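Local coordinates for protein putative oxidoreductase (Pseudomonas putida, PDB 3L6D) that probably binds NADP through an N-terminal Rossmann-type domain and probably acts as an oxidoreductase, at residues B[71-76]-B[99-104]; B[78-83]-B[109-114]. One frame throughout, in Å; residues are numbered along the deposited sequence.

From the N terminus, strand 68-71 runs into the loop of 71-76 and then helix 76-84, which carries 78-83. Next come helix 88-92, strand 96-99, the loop of 99-104 and helix 105-117, which carries 109-114. Contact 1 closes the chain on itself between 71-76 and 99-104, and contact 2 does so between 78-83 and 109-114. Their segments alternate, so the two closures cross. Contact 1 joins two neighbouring parallel strands at their C-terminal ends, and contact 2 joins the helices that follow them. The two touch at several points, among them Leu111 CD1 to Asn76 OD1 at 3.4 Å. All four segments belong to the NAD-binding family region.

Contact 1 (B[71-76]-B[99-104])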
loop_
_atom_site.group_PDB
_atom_site.type_symbol
_atom_site.label_atom_id
_atom_site.label_comp_id
_atom_site.label_asym_id
_atom_site.label_seq_id
_atom_site.Cartn_x
_atom_site.Cartn_y
_atom_site.Cartn_z
ATOM N N PHE B 71 -10.148 17.295 23.826
ATOM C CA PHE B 71 -8.811 17.545 24.420
ATOM C C PHE B 71 -7.713 17.148 23.432
ATOM O O PHE B 71 -7.724 16.046 22.901
ATOM C CB PHE B 71 -8.545 16.682 25.647
ATOM C CG PHE B 71 -9.127 17.178 26.924
ATOM C CD1 PHE B 71 -10.350 17.795 26.970
ATOM C CD2 PHE B 71 -8.481 16.904 28.109
ATOM C CE1 PHE B 71 -10.902 18.234 28.184
ATOM C CE2 PHE B 71 -9.009 17.313 29.333
ATOM C CZ PHE B 71 -10.236 17.989 29.367
ATOM N N VAL B 72 -6.776 18.050 23.167
ATOM C CA VAL B 72 -5.675 17.727 22.279
ATOM C C VAL B 72 -4.457 18.407 22.885
ATOM O O VAL B 72 -4.150 19.545 22.569
ATOM C CB VAL B 72 -5.877 18.213 20.802
ATOM C CG1 VAL B 72 -5.028 17.346 19.877
ATOM C CG2 VAL B 72 -7.312 18.187 20.350
ATOM N N LEU B 73 -3.780 17.698 23.768
ATOM C CA LEU B 73 -2.768 18.320 24.623
ATOM C C LEU B 73 -1.409 17.724 24.346
ATOM O O LEU B 73 -1.311 16.759 23.588
ATOM C CB LEU B 73 -3.140 18.140 26.088
ATOM C CG LEU B 73 -4.405 18.922 26.484
ATOM C CD1 LEU B 73 -4.994 18.359 27.759
ATOM C CD2 LEU B 73 -4.161 20.421 26.614
ATOM N N LEU B 74 -0.363 18.313 24.940
ATOM C CA LEU B 74 0.998 17.859 24.649
ATOM C C LEU B 74 1.151 16.393 25.019
ATOM O O LEU B 74 1.531 15.573 24.183
ATOM C CB LEU B 74 2.072 18.698 25.373
ATOM C CG LEU B 74 3.525 18.316 24.968
ATOM C CD1 LEU B 74 3.759 18.444 23.446
ATOM C CD2 LEU B 74 4.599 19.087 25.742
ATOM N N ASP B 75 0.857 16.068 26.274
ATOM C CA ASP B 75 1.068 14.697 26.741
ATOM C C ASP B 75 0.159 14.373 27.916
ATOM O O ASP B 75 -0.692 15.195 28.298
ATOM C CB ASP B 75 2.554 14.493 27.103
ATOM C CG ASP B 75 3.045 15.492 28.138
ATOM O OD1 ASP B 75 2.204 16.129 28.829
ATOM O OD2 ASP B 75 4.286 15.629 28.274
ATOM N N ASN B 76 0.369 13.206 28.522
ATOM C CA ASN B 76 -0.433 12.810 29.661
ATOM C C ASN B 76 -0.234 13.766 30.838
ATOM O O ASN B 76 -1.199 14.125 31.490
ATOM C CB ASN B 76 -0.162 11.351 30.061
ATOM C CG ASN B 76 -1.397 10.671 30.632
ATOM O OD1 ASN B 76 -2.397 10.517 29.928
ATOM N ND2 ASN B 76 -1.338 10.266 31.912
ATOM N N ASP B 99 -10.845 12.666 23.959
ATOM C CA ASP B 99 -9.421 12.807 24.203
ATOM C C ASP B 99 -8.631 12.266 23.035
ATOM O O ASP B 99 -8.536 11.037 22.864
ATOM C CB ASP B 99 -9.067 12.016 25.487
ATOM C CG ASP B 99 -7.639 12.228 25.965
ATOM O OD1 ASP B 99 -6.863 13.023 25.377
ATOM O OD2 ASP B 99 -7.302 11.590 26.974
ATOM N N TYR B 100 -8.080 13.182 22.221
ATOM C CA TYR B 100 -7.187 12.806 21.114
ATOM C C TYR B 100 -5.677 12.860 21.470
ATOM O O TYR B 100 -4.859 12.654 20.583
ATOM C CB TYR B 100 -7.457 13.666 19.873
ATOM C CG TYR B 100 -8.790 13.413 19.252
ATOM C CD1 TYR B 100 -8.985 12.355 18.381
ATOM C CD2 TYR B 100 -9.880 14.231 19.542
ATOM C CE1 TYR B 100 -10.227 12.107 17.795
ATOM C CE2 TYR B 100 -11.127 13.975 18.983
ATOM C CZ TYR B 100 -11.294 12.913 18.126
ATOM O OH TYR B 100 -12.509 12.659 17.560
ATOM N N THR B 101 -5.331 13.138 22.728
ATOM C CA THR B 101 -3.923 13.332 23.163
ATOM C C THR B 101 -3.249 11.967 23.187
ATOM O O THR B 101 -3.802 11.038 23.756
ATOM C CB THR B 101 -3.827 13.898 24.584
ATOM O OG1 THR B 101 -4.358 15.223 24.639
ATOM C CG2 THR B 101 -2.352 13.944 25.083
ATOM N N THR B 102 -2.068 11.839 22.576
ATOM C CA THR B 102 -1.303 10.572 22.660
ATOM C C THR B 102 -0.778 10.222 24.058
ATOM O O THR B 102 -0.128 11.025 24.739
ATOM C CB THR B 102 -0.169 10.523 21.652
ATOM O OG1 THR B 102 -0.680 10.951 20.390
ATOM C CG2 THR B 102 0.361 9.097 21.530
ATOM N N ASN B 103 -0.973 8.954 24.388
ATOM C CA ASN B 103 -1.214 8.456 25.716
ATOM C C ASN B 103 -0.495 7.105 25.784
ATOM O O ASN B 103 -0.308 6.456 24.743
ATOM C CB ASN B 103 -2.758 8.270 25.787
ATOM C CG ASN B 103 -3.256 7.715 27.099
ATOM O OD1 ASN B 103 -3.747 6.576 27.150
ATOM N ND2 ASN B 103 -3.208 8.529 28.153
ATOM N N ALA B 104 -0.087 6.686 26.986
ATOM C CA ALA B 104 0.339 5.288 27.217
ATOM C C ALA B 104 -0.879 4.435 27.621
ATOM O O ALA B 104 -1.840 4.961 28.220
ATOM C CB ALA B 104 1.443 5.206 28.268
HETATM O O HOH W 1 1.883 13.082 23.804
HETATM O O HOH W 2 1.914 11.373 26.992
#
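Thr101 and Leu73 meet where two parallel strands of a Rossmann-type sheet end and their loops lead into the next helices. Leu73 N donates to Thr101 OG1 at 2.7 Å, in a fairly straight bond. Thr101 OG1 lies beside its own backbone N (chi1 -66°), and CG2 points the other way from that N. The hydroxyl thus meets the amide of Leu73 while the methyl carbon CG2 rests 3.4 Å from Leu73 O and reaches on to the backbone of Asp75. Thr101 is buried.

One step back, Phe71 and Asp99 form a parallel bridge. Tyr100 N donates to Phe71 O at 3.0 Å. Val72 CG1 lies 4.4 Å from Tyr100 CB, a loose apolar contact. At the other end, Asn103 ND2 gives a weak bond to Asn76 OD1 at 2.8 Å. Its N-H...O angle is only 116°, and the two amide planes are turned well away from each other. Two waters fill in between: Thr102 O accepts from both. One also donates to Leu74 O, and the other accepts from Asn76 N at the start of the helix.

Outer partners hold the polar side chains. Asp75 is the N-cap of helix 76-84, and its OD1 takes the N-H of Ala78. Asp99 OD2 bonds to Tyr122 OH, and Tyr100 OH to His143 NE2. Val72 packs against a probable GxGxxG turn (Gly16, Gly18, Gly21), consistent with a place near the dinucleotide site. Asp99 OD1 closes an Asx turn: Thr101 N donates to it at 3.1 Å, from above the carboxylate plane and 40° out of it.

Contact 2 (B[78-83]-B[109-114]); sequences ATHEVL and LALQGL
Leu111 CD2 sits between Thr79 and His80, and this is the tight part of the contact. The methyl carbons Thr79 CG2 and Leu111 CD2 are 3.5 Å apart. The same CD2 lies over one face of the His80 imidazole, 4.0 Å from the ring centroid and 24° off the ring normal. This is a CH-pi contact, shifted toward the ring rim, with NE2 the nearest ring atom. The His80 side chain leaves its helix to one side, but CG beside the backbone N (chi1 -81°) brings the ring across to Leu111.

The two helices are neighbours on one side of the Rossmann-type sheet. The axes of 78-83 and 109-114 run 11° from parallel and come no closer than 11.7 Å, so the contact is made by side chains. Toward the sheet, Leu83 packs on Phe71 and Leu111 on Tyr122.

Packing is looser around Leu114. Leu114 CD2 is 4.1 Å from Leu83 CG. Its other methyl, CD1, approaches the His80 ring obliquely, at 4.1 Å from ND1. His80 and Leu114 form the partly exposed side.

No hydrogen bond crosses between the helices. Thr79 turns its methyl to Leu111, while its OG1 is bonded to the O of Asp75, the residue just before its helix. Cohesion here therefore rests on apolar and CH-pi packing.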
loop_
_atom_site.group_PDB
_atom_site.type_symbol
_atom_site.label_atom_id
_atom_site.label_comp_id
_atom_site.label_asym_id
_atom_site.label_seq_id
_atom_site.Cartn_x
_atom_site.Cartn_y
_atom_site.Cartn_z
ATOM N N ALA B 78 0.228 16.901 30.701
ATOM C CA ALA B 78 -0.623 18.061 30.351
ATOM C C ALA B 78 -2.134 17.793 30.598
ATOM O O ALA B 78 -2.880 18.685 31.036
ATOM C CB ALA B 78 -0.376 18.500 28.902
ATOM N N THR B 79 -2.567 16.557 30.340
ATOM C CA THR B 79 -3.979 16.172 30.549
ATOM C C THR B 79 -4.300 16.250 32.038
ATOM O O THR B 79 -5.329 16.808 32.425
ATOM C CB THR B 79 -4.259 14.757 30.022
ATOM O OG1 THR B 79 -3.911 14.685 28.635
ATOM C CG2 THR B 79 -5.744 14.364 30.186
ATOM N N HIS B 80 -3.414 15.724 32.888
ATOM C CA HIS B 80 -3.717 15.688 34.317
ATOM C C HIS B 80 -3.697 17.084 34.896
ATOM O O HIS B 80 -4.524 17.415 35.728
ATOM C CB HIS B 80 -2.784 14.739 35.054
ATOM C CG HIS B 80 -3.189 13.303 34.942
ATOM N ND1 HIS B 80 -4.046 12.698 35.841
ATOM C CD2 HIS B 80 -2.862 12.352 34.031
ATOM C CE1 HIS B 80 -4.214 11.432 35.500
ATOM N NE2 HIS B 80 -3.516 11.199 34.397
ATOM N N GLU B 81 -2.763 17.911 34.430
ATOM C CA GLU B 81 -2.670 19.324 34.839
ATOM C C GLU B 81 -3.973 20.121 34.539
ATOM O O GLU B 81 -4.526 20.829 35.416
ATOM C CB GLU B 81 -1.472 19.965 34.151
ATOM C CG GLU B 81 -1.347 21.465 34.381
ATOM C CD GLU B 81 -0.141 22.075 33.680
ATOM O OE1 GLU B 81 0.257 21.585 32.590
ATOM O OE2 GLU B 81 0.409 23.065 34.228
ATOM N N VAL B 82 -4.459 19.986 33.304
ATOM C CA VAL B 82 -5.737 20.573 32.908
ATOM C C VAL B 82 -6.855 20.108 33.851
ATOM O O VAL B 82 -7.612 20.936 34.374
ATOM C CB VAL B 82 -6.073 20.253 31.407
ATOM C CG1 VAL B 82 -7.549 20.447 31.120
ATOM C CG2 VAL B 82 -5.235 21.110 30.469
ATOM N N LEU B 83 -6.923 18.799 34.099
ATOM C CA LEU B 83 -7.985 18.198 34.915
ATOM C C LEU B 83 -7.897 18.557 36.410
ATOM O O LEU B 83 -8.891 18.456 37.143
ATOM C CB LEU B 83 -8.002 16.664 34.768
ATOM C CG LEU B 83 -8.720 15.921 33.619
ATOM C CD1 LEU B 83 -10.019 16.592 33.134
ATOM C CD2 LEU B 83 -7.785 15.771 32.498
ATOM N N LEU B 109 -7.001 4.380 31.091
ATOM C CA LEU B 109 -7.968 3.824 32.055
ATOM C C LEU B 109 -8.049 4.672 33.318
ATOM O O LEU B 109 -9.133 4.822 33.907
ATOM C CB LEU B 109 -7.722 2.338 32.375
ATOM C CG LEU B 109 -8.092 1.363 31.243
ATOM C CD1 LEU B 109 -7.592 -0.049 31.549
ATOM C CD2 LEU B 109 -9.617 1.353 30.904
ATOM N N ALA B 110 -6.903 5.228 33.728
ATOM C CA ALA B 110 -6.881 6.148 34.857
ATOM C C ALA B 110 -7.658 7.444 34.525
ATOM O O ALA B 110 -8.355 7.988 35.388
ATOM C CB ALA B 110 -5.450 6.453 35.288
ATOM N N LEU B 111 -7.541 7.925 33.287
ATOM C CA LEU B 111 -8.261 9.168 32.866
ATOM C C LEU B 111 -9.750 8.978 32.748
ATOM O O LEU B 111 -10.539 9.835 33.187
ATOM C CB LEU B 111 -7.767 9.675 31.535
ATOM C CG LEU B 111 -6.398 10.301 31.661
ATOM C CD1 LEU B 111 -5.739 10.345 30.265
ATOM C CD2 LEU B 111 -6.559 11.661 32.298
ATOM N N GLN B 112 -10.120 7.866 32.122
ATOM C CA GLN B 112 -11.489 7.417 32.115
ATOM C C GLN B 112 -12.018 7.389 33.550
ATOM O O GLN B 112 -13.024 8.008 33.847
ATOM C CB GLN B 112 -11.583 6.026 31.470
ATOM C CG GLN B 112 -13.016 5.627 31.143
ATOM C CD GLN B 112 -13.093 4.288 30.456
ATOM O OE1 GLN B 112 -12.871 3.261 31.074
ATOM N NE2 GLN B 112 -13.420 4.295 29.186
ATOM N N GLY B 113 -11.302 6.714 34.462
ATOM C CA GLY B 113 -11.715 6.664 35.875
ATOM C C GLY B 113 -11.944 8.022 36.502
ATOM O O GLY B 113 -12.961 8.246 37.170
ATOM N N LEU B 114 -11.002 8.929 36.280
ATOM C CA LEU B 114 -11.077 10.281 36.789
ATOM C C LEU B 114 -12.302 11.040 36.268
ATOM O O LEU B 114 -13.040 11.662 37.042
ATOM C CB LEU B 114 -9.811 11.042 36.393
ATOM C CG LEU B 114 -9.430 12.332 37.140
ATOM C CD1 LEU B 114 -7.900 12.581 37.138
ATOM C CD2 LEU B 114 -10.147 13.534 36.613
#